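Local coordinates for Lmo0131 protein (Listeria monocytogenes, PDB 4Q6J), which is of unknown cellular function but carries an EAL domain, whose family is generally assigned cyclic-guanylate-specific phosphodiesterase activity, at residues Tyr20-Gln25 against Glu75-Gln80; Ile36-Leu41 against Gly86-Ser91; Gln80-Gly85 against Leu116-Cys121; Leu122-Ile127 against Leu148-Ser153. One frame throughout, in Å; residues are numbered along the deposited sequence.

Interaction 1 of 4, residues Tyr20-Gln25 against Glu75-Gln80; sequences YLLYYQ and ETAIKQ. With EDO (1,2-ethanediol), chain L.
L22 and Y24, two positions apart on strand 20-25, both direct their CB atoms at helix 75-80, where T76, A77 and Q80 receive them. The purely apolar part of the close packing lies round L22. Its CB meets T76 CG2 at 3.7 Å, while its CD2 branch reaches past to A77 CB at 4.0 Å. The first torsion (chi1 -162°) places CG beside the carbonyl carbon, from where CD2 gains the alanine, and F72 and V73 of the same helix touch the leucine as well. T76 can offer a methyl here because its hydroxyl is turned back to F72 O, to which it is hydrogen-bonded.

One turn further on the contact is just as close but polar and water-bridged. Y24 presents its hydroxyl end, with OH 3.5 Å from Q80 CG, and the ring plane stands nearly perpendicular (88°) to the Q80 amide. The bend of Q80 at chi2 swings that amide beside the phenol, so that a water in the ring plane links Y24 OH with Q80 NE2, accepting from the amide at 2.8 Å; this water marks the solvent side. Beyond the contact, Q25 NE2 donates to O2 of an ethanediol, probably from the crystallisation liquor, and to S237 O.

The segment axes approach to 9.5 Å at 49°, and together the two bury 197 Å². A helix packed obliquely on the outer face of the barrel sheet is characteristic of the TIM-barrel fold, here the EAL variety, in which strand 20-29 runs antiparallel to its neighbours.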
# COMPACT_ATOMS: atom_id res chain seq x y z
N TYR B 20 -15.35 -16.89 19.22
CA TYR B 20 -14.15 -17.32 18.49
C TYR B 20 -13.75 -18.73 18.87
O TYR B 20 -14.11 -19.19 19.95
CB TYR B 20 -12.97 -16.39 18.78
CG TYR B 20 -13.22 -14.93 18.45
CD1 TYR B 20 -13.18 -14.47 17.15
CD2 TYR B 20 -13.46 -14.01 19.46
CE1 TYR B 20 -13.41 -13.14 16.85
CE2 TYR B 20 -13.68 -12.68 19.17
CZ TYR B 20 -13.65 -12.25 17.86
OH TYR B 20 -13.87 -10.93 17.58
N LEU B 21 -13.02 -19.41 18.00
CA LEU B 21 -12.39 -20.68 18.34
C LEU B 21 -10.93 -20.57 18.01
O LEU B 21 -10.59 -19.95 17.04
CB LEU B 21 -12.96 -21.83 17.51
CG LEU B 21 -14.43 -22.22 17.65
CD1 LEU B 21 -14.77 -23.26 16.62
CD2 LEU B 21 -14.69 -22.74 19.03
N LEU B 22 -10.04 -21.18 18.79
CA LEU B 22 -8.65 -21.20 18.37
C LEU B 22 -8.38 -22.60 17.80
O LEU B 22 -8.60 -23.60 18.48
CB LEU B 22 -7.71 -20.88 19.52
CG LEU B 22 -6.31 -20.46 19.11
CD1 LEU B 22 -6.38 -19.16 18.35
CD2 LEU B 22 -5.35 -20.35 20.29
N TYR B 23 -7.97 -22.65 16.54
CA TYR B 23 -7.57 -23.89 15.91
C TYR B 23 -6.06 -23.93 15.92
O TYR B 23 -5.42 -22.90 16.17
CB TYR B 23 -8.11 -23.97 14.48
CG TYR B 23 -9.56 -24.40 14.36
CD1 TYR B 23 -10.40 -24.46 15.49
CD2 TYR B 23 -10.10 -24.77 13.13
CE1 TYR B 23 -11.71 -24.86 15.38
CE2 TYR B 23 -11.42 -25.18 13.02
CZ TYR B 23 -12.22 -25.22 14.14
OH TYR B 23 -13.53 -25.62 14.03
N TYR B 24 -5.50 -25.11 15.64
CA TYR B 24 -4.06 -25.37 15.80
C TYR B 24 -3.52 -26.15 14.62
O TYR B 24 -4.09 -27.17 14.24
CB TYR B 24 -3.81 -26.19 17.06
CG TYR B 24 -4.29 -25.51 18.29
CD1 TYR B 24 -3.56 -24.48 18.86
CD2 TYR B 24 -5.50 -25.86 18.88
CE1 TYR B 24 -4.01 -23.81 19.98
CE2 TYR B 24 -5.96 -25.20 20.02
CZ TYR B 24 -5.20 -24.18 20.55
OH TYR B 24 -5.63 -23.51 21.67
N GLN B 25 -2.41 -25.71 14.04
CA GLN B 25 -1.80 -26.48 12.96
C GLN B 25 -0.41 -27.00 13.41
O GLN B 25 0.45 -26.20 13.80
CB GLN B 25 -1.71 -25.67 11.66
CG GLN B 25 -1.29 -26.58 10.51
CD GLN B 25 -1.18 -25.91 9.15
OE1 GLN B 25 -0.77 -24.76 9.04
NE2 GLN B 25 -1.53 -26.65 8.09
N GLU B 75 -5.38 -15.50 25.54
CA GLU B 75 -5.82 -16.22 26.72
C GLU B 75 -6.08 -17.70 26.48
O GLU B 75 -5.71 -18.55 27.29
CB GLU B 75 -7.03 -15.53 27.32
CG GLU B 75 -6.68 -14.11 27.57
CD GLU B 75 -7.77 -13.31 28.24
OE1 GLU B 75 -8.76 -13.91 28.72
OE2 GLU B 75 -7.62 -12.06 28.28
N THR B 76 -6.73 -18.00 25.36
CA THR B 76 -6.96 -19.37 24.95
C THR B 76 -5.64 -20.10 24.76
O THR B 76 -5.49 -21.23 25.20
CB THR B 76 -7.74 -19.40 23.65
OG1 THR B 76 -8.92 -18.66 23.83
CG2 THR B 76 -8.09 -20.81 23.25
N ALA B 77 -4.68 -19.44 24.12
CA ALA B 77 -3.38 -20.07 23.87
C ALA B 77 -2.64 -20.34 25.18
O ALA B 77 -2.06 -21.40 25.37
CB ALA B 77 -2.52 -19.22 22.95
N ILE B 78 -2.66 -19.38 26.08
CA ILE B 78 -1.97 -19.54 27.34
C ILE B 78 -2.54 -20.71 28.15
O ILE B 78 -1.80 -21.51 28.71
CB ILE B 78 -1.99 -18.23 28.13
CG1 ILE B 78 -1.01 -17.26 27.48
CG2 ILE B 78 -1.70 -18.48 29.60
CD1 ILE B 78 -1.09 -15.86 27.97
N LYS B 79 -3.86 -20.82 28.19
CA LYS B 79 -4.48 -21.94 28.87
C LYS B 79 -4.04 -23.26 28.24
O LYS B 79 -3.69 -24.22 28.92
CB LYS B 79 -5.99 -21.79 28.79
CG LYS B 79 -6.53 -20.69 29.66
CD LYS B 79 -7.91 -20.25 29.16
CE LYS B 79 -8.64 -19.35 30.14
NZ LYS B 79 -7.70 -18.49 30.88
N GLN B 80 -4.06 -23.30 26.91
CA GLN B 80 -3.69 -24.51 26.18
C GLN B 80 -2.23 -24.97 26.39
O GLN B 80 -1.95 -26.16 26.47
CB GLN B 80 -3.95 -24.31 24.71
CG GLN B 80 -3.92 -25.61 23.91
CD GLN B 80 -4.82 -26.68 24.49
OE1 GLN B 80 -4.37 -27.59 25.18
NE2 GLN B 80 -6.10 -26.58 24.20
C1 EDO L . -1.51 -25.93 3.18
O1 EDO L . -0.43 -26.86 3.12
C2 EDO L . -1.49 -25.15 4.48
O2 EDO L . -1.72 -26.01 5.59
O HOH W 1 -7.44 -24.36 23.17

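Interaction 2 of 4, residues Ile36-Leu41 against Gly86-Ser91; sequences IGFEGL and GRFSIS
G37 passes S89 with its backbone almost fully stretched (phi 175°, psi -172°), bringing G37 CA to 3.1 Å from S89 O, with the S89 hydroxyl alongside. On its other side the strand is irregular too: I36 and G37 both face K27, a classic beta bulge. Across the present contact the strands are nonetheless regular parallel neighbours in the EAL barrel, with G37, F38 and E39 level with S89, I90 and S91.

Hydrogen bonds secure this register. F38 N donates to S89 O at 2.8 Å, F38 O accepts from S91 N at 3.0 Å, and G40 N donates to S91 O. The first rung, S89 N to I36 O, is weak at 3.4 Å, and a water donates to the same I36 oxygen.

On the face of F38 and I90, F38 CE1 comes against F88 CB at 3.7 Å, and the two rings meet obliquely, planes at 52°. I90 CG1 closes on F38 CD1, and the C-terminal residue V252 touches both phenylalanines.

The other face is polar. E39, its carboxylate directed to Q232, passes its inner carbons by S91, whose OG lies 3.2 Å from E39 CA while donating to a water that in turn donates to G40 O.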
# COMPACT_ATOMS: atom_id res chain seq x y z
N ILE B 36 6.51 -30.64 17.27
CA ILE B 36 7.22 -29.85 18.29
C ILE B 36 6.37 -28.70 18.90
O ILE B 36 6.69 -28.15 19.95
CB ILE B 36 8.66 -29.39 17.83
CG1 ILE B 36 8.60 -28.66 16.51
CG2 ILE B 36 9.65 -30.58 17.72
CD1 ILE B 36 8.16 -27.30 16.67
N GLY B 37 5.28 -28.36 18.20
CA GLY B 37 4.40 -27.28 18.63
C GLY B 37 3.31 -27.02 17.62
O GLY B 37 3.15 -27.77 16.67
N PHE B 38 2.55 -25.95 17.83
CA PHE B 38 1.40 -25.65 16.97
C PHE B 38 1.37 -24.19 16.63
O PHE B 38 1.82 -23.35 17.41
CB PHE B 38 0.09 -26.01 17.68
CG PHE B 38 0.05 -27.43 18.22
CD1 PHE B 38 0.53 -27.72 19.48
CD2 PHE B 38 -0.43 -28.47 17.43
CE1 PHE B 38 0.51 -29.03 19.96
CE2 PHE B 38 -0.45 -29.78 17.90
CZ PHE B 38 0.02 -30.05 19.15
N GLU B 39 0.82 -23.88 15.46
CA GLU B 39 0.38 -22.51 15.20
C GLU B 39 -1.11 -22.31 15.57
O GLU B 39 -2.00 -23.04 15.09
CB GLU B 39 0.56 -22.11 13.74
CG GLU B 39 -0.04 -20.72 13.57
CD GLU B 39 -0.03 -20.22 12.17
OE1 GLU B 39 0.45 -20.95 11.29
OE2 GLU B 39 -0.49 -19.09 11.96
N GLY B 40 -1.39 -21.31 16.41
CA GLY B 40 -2.75 -21.02 16.78
C GLY B 40 -3.36 -20.19 15.68
O GLY B 40 -2.77 -19.22 15.22
N LEU B 41 -4.55 -20.57 15.24
CA LEU B 41 -5.18 -19.88 14.14
C LEU B 41 -6.61 -19.60 14.54
O LEU B 41 -7.37 -20.53 14.67
CB LEU B 41 -5.16 -20.79 12.93
CG LEU B 41 -3.79 -20.91 12.30
CD1 LEU B 41 -3.67 -22.11 11.35
CD2 LEU B 41 -3.48 -19.60 11.58
N GLY B 86 4.11 -28.13 29.04
CA GLY B 86 5.34 -27.55 28.55
C GLY B 86 5.93 -28.37 27.45
O GLY B 86 7.03 -28.10 27.01
N ARG B 87 5.19 -29.37 26.99
CA ARG B 87 5.72 -30.31 26.02
C ARG B 87 5.60 -29.78 24.62
O ARG B 87 6.26 -30.27 23.72
CB ARG B 87 5.01 -31.66 26.12
CG ARG B 87 5.10 -32.26 27.50
CD ARG B 87 4.27 -33.53 27.64
NE ARG B 87 2.84 -33.26 27.78
CZ ARG B 87 1.91 -33.70 26.94
NH1 ARG B 87 2.25 -34.46 25.90
NH2 ARG B 87 0.64 -33.40 27.16
N PHE B 88 4.78 -28.76 24.44
CA PHE B 88 4.54 -28.21 23.10
C PHE B 88 4.51 -26.69 23.14
O PHE B 88 3.98 -26.11 24.08
CB PHE B 88 3.21 -28.75 22.53
CG PHE B 88 3.20 -30.24 22.36
CD1 PHE B 88 3.78 -30.83 21.25
CD2 PHE B 88 2.60 -31.06 23.30
CE1 PHE B 88 3.78 -32.19 21.09
CE2 PHE B 88 2.59 -32.42 23.13
CZ PHE B 88 3.19 -32.98 22.02
N SER B 89 5.08 -26.04 22.12
CA SER B 89 4.91 -24.59 21.93
C SER B 89 3.64 -24.27 21.17
O SER B 89 3.17 -25.07 20.38
CB SER B 89 6.11 -23.95 21.25
OG SER B 89 6.16 -24.31 19.89
N ILE B 90 3.06 -23.11 21.44
CA ILE B 90 1.91 -22.63 20.68
C ILE B 90 2.15 -21.17 20.31
O ILE B 90 2.49 -20.37 21.16
CB ILE B 90 0.58 -22.77 21.45
CG1 ILE B 90 0.31 -24.25 21.76
CG2 ILE B 90 -0.57 -22.15 20.65
CD1 ILE B 90 -1.01 -24.53 22.42
N SER B 91 1.99 -20.84 19.03
CA SER B 91 2.12 -19.44 18.58
C SER B 91 0.78 -18.71 18.51
O SER B 91 -0.25 -19.35 18.30
CB SER B 91 2.83 -19.35 17.23
OG SER B 91 2.05 -19.95 16.24
O HOH W 2 8.53 -28.75 21.71
O HOH W 3 4.91 -23.01 18.28
O HOH W 4 0.12 -17.98 15.51

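Interaction 3 of 4, residues Gln80-Gly85 against Leu116-Cys121; sequences QINQLG and LKYPEC
N82 and K117 make the polar link of this contact: K117 N donates to N82 OD1 at 2.9 Å and nearly straight (168°), though from 22° off the amide carbonyl plane. The same oxygen has L116 CD1 beside it at 3.4 Å, so an apolar methyl borders the bond.

Inward of N82 the contact turns hydrophobic. I81 CG2, set anti to the backbone N, fits between C121 CB at 3.6 Å and L116 CD1 at 3.7 Å, while I81 CD1 runs on to C121 O. Outward, the Y118 ring lies against the end of helix 66-83. G85 C is over one face, offset toward the rim, and K117 CB covers the opposite face over its centre. N82 O meets the ring edge in plane, 3.5 Å from CE2. A water, also in the ring plane, donates to N82 O and bridges to Y118 OH at 2.7 Å.

In the TIM barrel this packs the end of helix 66-83 against the link between helix 102-115 and strand 122-127.

A second shell sets these groups. The N82 amide is fixed at both ends, because its ND2 donates to H115 O in the last turn of helix 102-115. C121 is placed by its own short 3-10 turn, C121 N to Y118 O at 2.8 Å, and by backbone pairing with I90. That strand residue also touches I81, and L122, first in the next strand, packs on both I81 and L116.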
# COMPACT_ATOMS: atom_id res chain seq x y z
N GLN B 80 -4.06 -23.30 26.91
CA GLN B 80 -3.69 -24.51 26.18
C GLN B 80 -2.23 -24.97 26.39
O GLN B 80 -1.95 -26.16 26.47
CB GLN B 80 -3.95 -24.31 24.71
CG GLN B 80 -3.92 -25.61 23.91
CD GLN B 80 -4.82 -26.68 24.49
OE1 GLN B 80 -4.37 -27.59 25.18
NE2 GLN B 80 -6.10 -26.58 24.20
N ILE B 81 -1.31 -24.01 26.45
CA ILE B 81 0.10 -24.30 26.70
C ILE B 81 0.22 -24.86 28.09
O ILE B 81 0.91 -25.87 28.30
CB ILE B 81 0.93 -23.03 26.59
CG1 ILE B 81 0.97 -22.55 25.15
CG2 ILE B 81 2.33 -23.26 27.09
CD1 ILE B 81 1.50 -21.12 25.04
N ASN B 82 -0.44 -24.22 29.05
CA ASN B 82 -0.43 -24.69 30.45
C ASN B 82 -0.89 -26.11 30.56
O ASN B 82 -0.29 -26.89 31.27
CB ASN B 82 -1.29 -23.81 31.37
CG ASN B 82 -0.68 -22.46 31.63
OD1 ASN B 82 0.51 -22.23 31.40
ND2 ASN B 82 -1.49 -21.56 32.13
N GLN B 83 -1.95 -26.45 29.83
CA GLN B 83 -2.45 -27.82 29.84
C GLN B 83 -1.44 -28.86 29.34
O GLN B 83 -1.39 -29.96 29.86
CB GLN B 83 -3.77 -27.95 29.07
CG GLN B 83 -4.48 -29.26 29.31
CD GLN B 83 -4.23 -30.32 28.23
OE1 GLN B 83 -4.66 -31.47 28.36
NE2 GLN B 83 -3.55 -29.92 27.17
N LEU B 84 -0.63 -28.52 28.35
CA LEU B 84 0.23 -29.49 27.69
C LEU B 84 1.54 -29.68 28.41
O LEU B 84 2.47 -30.25 27.87
CB LEU B 84 0.49 -29.12 26.22
CG LEU B 84 -0.79 -29.23 25.38
CD1 LEU B 84 -0.65 -28.51 24.05
CD2 LEU B 84 -1.16 -30.67 25.16
N GLY B 85 1.63 -29.18 29.63
CA GLY B 85 2.74 -29.53 30.47
C GLY B 85 4.09 -29.07 29.97
O GLY B 85 5.12 -29.57 30.43
N LEU B 116 1.00 -17.50 32.35
CA LEU B 116 1.59 -18.54 31.54
C LEU B 116 2.63 -19.24 32.37
O LEU B 116 3.57 -18.62 32.85
CB LEU B 116 2.18 -17.99 30.26
CG LEU B 116 2.87 -19.01 29.37
CD1 LEU B 116 1.96 -20.19 29.07
CD2 LEU B 116 3.31 -18.32 28.09
N LYS B 117 2.47 -20.53 32.58
CA LYS B 117 3.40 -21.24 33.43
C LYS B 117 4.68 -21.63 32.67
O LYS B 117 5.72 -21.82 33.27
CB LYS B 117 2.73 -22.47 34.09
CG LYS B 117 1.52 -22.12 34.96
CD LYS B 117 1.82 -20.81 35.70
CE LYS B 117 0.81 -20.46 36.76
NZ LYS B 117 0.76 -21.49 37.82
N TYR B 118 4.58 -21.70 31.34
CA TYR B 118 5.67 -22.12 30.47
C TYR B 118 5.94 -21.07 29.40
O TYR B 118 5.64 -21.28 28.23
CB TYR B 118 5.33 -23.46 29.79
CG TYR B 118 4.81 -24.44 30.79
CD1 TYR B 118 5.63 -24.92 31.81
CD2 TYR B 118 3.49 -24.87 30.75
CE1 TYR B 118 5.16 -25.80 32.76
CE2 TYR B 118 3.00 -25.77 31.70
CZ TYR B 118 3.85 -26.24 32.71
OH TYR B 118 3.39 -27.12 33.65
N PRO B 119 6.53 -19.95 29.81
CA PRO B 119 6.74 -18.83 28.89
C PRO B 119 7.57 -19.23 27.67
O PRO B 119 7.32 -18.71 26.58
CB PRO B 119 7.48 -17.80 29.75
CG PRO B 119 7.97 -18.56 30.93
CD PRO B 119 6.97 -19.61 31.17
N GLU B 120 8.50 -20.17 27.84
CA GLU B 120 9.32 -20.64 26.74
C GLU B 120 8.52 -21.39 25.64
O GLU B 120 9.02 -21.61 24.53
CB GLU B 120 10.48 -21.50 27.26
CG GLU B 120 10.17 -22.96 27.56
CD GLU B 120 9.52 -23.20 28.92
OE1 GLU B 120 9.35 -22.23 29.67
OE2 GLU B 120 9.17 -24.36 29.23
N CYS B 121 7.28 -21.75 25.95
CA CYS B 121 6.43 -22.46 25.01
C CYS B 121 5.45 -21.55 24.28
O CYS B 121 4.59 -22.03 23.55
CB CYS B 121 5.67 -23.54 25.73
SG CYS B 121 6.76 -24.79 26.38
O HOH W 5 0.76 -27.80 33.73

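Interaction 4 of 4, residues Leu122-Ile127 against Leu148-Ser153; sequences LEIEII and LGVKVS. With EDO (1,2-ethanediol), chain N.
S153 is the most deeply covered residue here, giving 97 Å² to strand 122-127. Its OG, held between the backbone N and the carbonyl carbon (chi1 61°), points across to the neighbouring strand and donates to E123 OE2 at 2.7 Å. The hydroxyl meets that oxygen from above the carboxylate plane, 42° out of it, and also rests 3.3 Å from E125 CB. E123 reaches it with an extended chain. The other oxygen, OE1, accepts from an ethanediol, probably a crystallisation additive, and has a long, weak ion pair with K27.

The S153 backbone is gripped as well: its N donates to I124 O at 2.8 Å, and its O accepts from I126 N at 2.9 Å. With K151 N to L122 O and I124 N to K151 O, these bonds pair two adjacent parallel strands of the TIM barrel, joined through helix 136-146 in a beta-alpha-beta crossover. E123, E125 and S153 share one face of the sheet, where K176 of the next strand approaches; I124 and V152 share the other, where helix 102-115 covers I124.

V150 and L122 come next in buried surface. Their side chains lie side by side, pointing the same way, with L122 CD2 3.9 Å from V150 CG1. That valine methyl also touches I124 CG1, at 4.2 Å. V150 follows G149, whose positive phi belongs to the Schellman motif that ends the preceding helix.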
# COMPACT_ATOMS: atom_id res chain seq x y z
N LEU B 122 5.54 -20.24 24.50
CA LEU B 122 4.75 -19.30 23.70
C LEU B 122 5.64 -18.67 22.65
O LEU B 122 6.78 -18.35 22.92
CB LEU B 122 4.08 -18.19 24.54
CG LEU B 122 3.25 -17.13 23.79
CD1 LEU B 122 1.86 -17.65 23.53
CD2 LEU B 122 3.19 -15.87 24.62
N GLU B 123 5.06 -18.50 21.46
CA GLU B 123 5.68 -17.81 20.34
C GLU B 123 4.73 -16.68 19.87
O GLU B 123 3.57 -16.93 19.60
CB GLU B 123 5.94 -18.81 19.21
CG GLU B 123 6.32 -18.19 17.90
CD GLU B 123 6.59 -19.27 16.83
OE1 GLU B 123 7.24 -20.27 17.18
OE2 GLU B 123 6.14 -19.14 15.67
N ILE B 124 5.24 -15.46 19.84
CA ILE B 124 4.53 -14.36 19.20
C ILE B 124 4.94 -14.35 17.75
O ILE B 124 6.11 -14.19 17.44
CB ILE B 124 4.90 -13.00 19.81
CG1 ILE B 124 4.34 -12.87 21.23
CG2 ILE B 124 4.42 -11.85 18.94
CD1 ILE B 124 4.76 -11.60 21.94
N GLU B 125 3.96 -14.56 16.87
CA GLU B 125 4.18 -14.55 15.44
C GLU B 125 3.68 -13.23 14.86
O GLU B 125 2.50 -12.92 14.90
CB GLU B 125 3.48 -15.72 14.77
CG GLU B 125 3.48 -15.55 13.27
CD GLU B 125 2.89 -16.72 12.53
OE1 GLU B 125 2.70 -17.79 13.11
OE2 GLU B 125 2.61 -16.58 11.32
N ILE B 126 4.60 -12.43 14.35
CA ILE B 126 4.30 -11.09 13.88
C ILE B 126 3.67 -11.19 12.50
O ILE B 126 4.26 -11.79 11.59
CB ILE B 126 5.57 -10.18 13.85
CG1 ILE B 126 6.27 -10.19 15.21
CG2 ILE B 126 5.22 -8.75 13.40
CD1 ILE B 126 7.64 -9.62 15.17
N ILE B 127 2.48 -10.63 12.35
CA ILE B 127 1.76 -10.66 11.09
C ILE B 127 1.46 -9.23 10.58
O ILE B 127 1.90 -8.26 11.20
CB ILE B 127 0.46 -11.54 11.16
CG1 ILE B 127 -0.60 -10.94 12.09
CG2 ILE B 127 0.80 -12.94 11.55
CD1 ILE B 127 -1.97 -11.45 11.80
N LEU B 148 10.97 -12.79 29.41
CA LEU B 148 10.26 -13.79 30.19
C LEU B 148 10.52 -15.21 29.66
O LEU B 148 10.24 -16.20 30.34
CB LEU B 148 8.75 -13.47 30.19
CG LEU B 148 8.33 -12.11 30.78
CD1 LEU B 148 6.89 -11.75 30.39
CD2 LEU B 148 8.53 -12.07 32.30
N GLY B 149 11.04 -15.31 28.45
CA GLY B 149 11.36 -16.61 27.88
C GLY B 149 10.64 -16.87 26.57
O GLY B 149 10.96 -17.82 25.87
N VAL B 150 9.66 -16.02 26.28
CA VAL B 150 8.83 -16.06 25.06
C VAL B 150 9.65 -15.93 23.78
O VAL B 150 10.60 -15.14 23.69
CB VAL B 150 7.78 -14.92 25.14
CG1 VAL B 150 6.91 -14.82 23.87
CG2 VAL B 150 6.91 -15.12 26.34
N LYS B 151 9.27 -16.72 22.78
CA LYS B 151 9.89 -16.65 21.45
C LYS B 151 9.13 -15.71 20.48
O LYS B 151 7.96 -15.39 20.70
CB LYS B 151 10.02 -18.04 20.85
CG LYS B 151 10.76 -18.96 21.73
CD LYS B 151 12.24 -18.72 21.61
CE LYS B 151 13.05 -19.72 22.45
NZ LYS B 151 14.54 -19.57 22.25
N VAL B 152 9.83 -15.27 19.44
CA VAL B 152 9.29 -14.33 18.46
C VAL B 152 9.55 -14.79 17.02
O VAL B 152 10.68 -15.07 16.64
CB VAL B 152 9.90 -12.93 18.65
CG1 VAL B 152 9.49 -11.99 17.50
CG2 VAL B 152 9.48 -12.36 19.99
N SER B 153 8.49 -14.92 16.23
CA SER B 153 8.65 -15.27 14.83
C SER B 153 8.03 -14.21 13.95
O SER B 153 7.38 -13.31 14.44
CB SER B 153 8.02 -16.63 14.54
OG SER B 153 6.66 -16.61 14.81
C1 EDO N . 9.15 -22.72 15.40
O1 EDO N . 7.99 -21.89 15.26
C2 EDO N . 8.78 -24.11 15.89
O2 EDO N . 8.06 -24.82 14.88

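How the interactions relate
From the N terminus, interaction 1 closes the first loop, bringing helix 66-83 back onto strand 20-29. Interaction 2 opens inside that loop and closes beyond it, so the two cross; it sets strand 35-45 beside 89-95. Interaction 3 starts at Q80, which it shares with interaction 1, and closes past 86-91, thus crossing interaction 2 but following interaction 1 in series. Interaction 4 comes after all three and closes a shorter loop round helix 136-146. None nests within another. Probable backbone hydrogen bonds join Y23 O to L41 N (2.7 Å) between interactions 1 and 2 and E123 N to I90 O (3.2 Å) between 2 and 4, while P119 packs on L148 between 3 and 4.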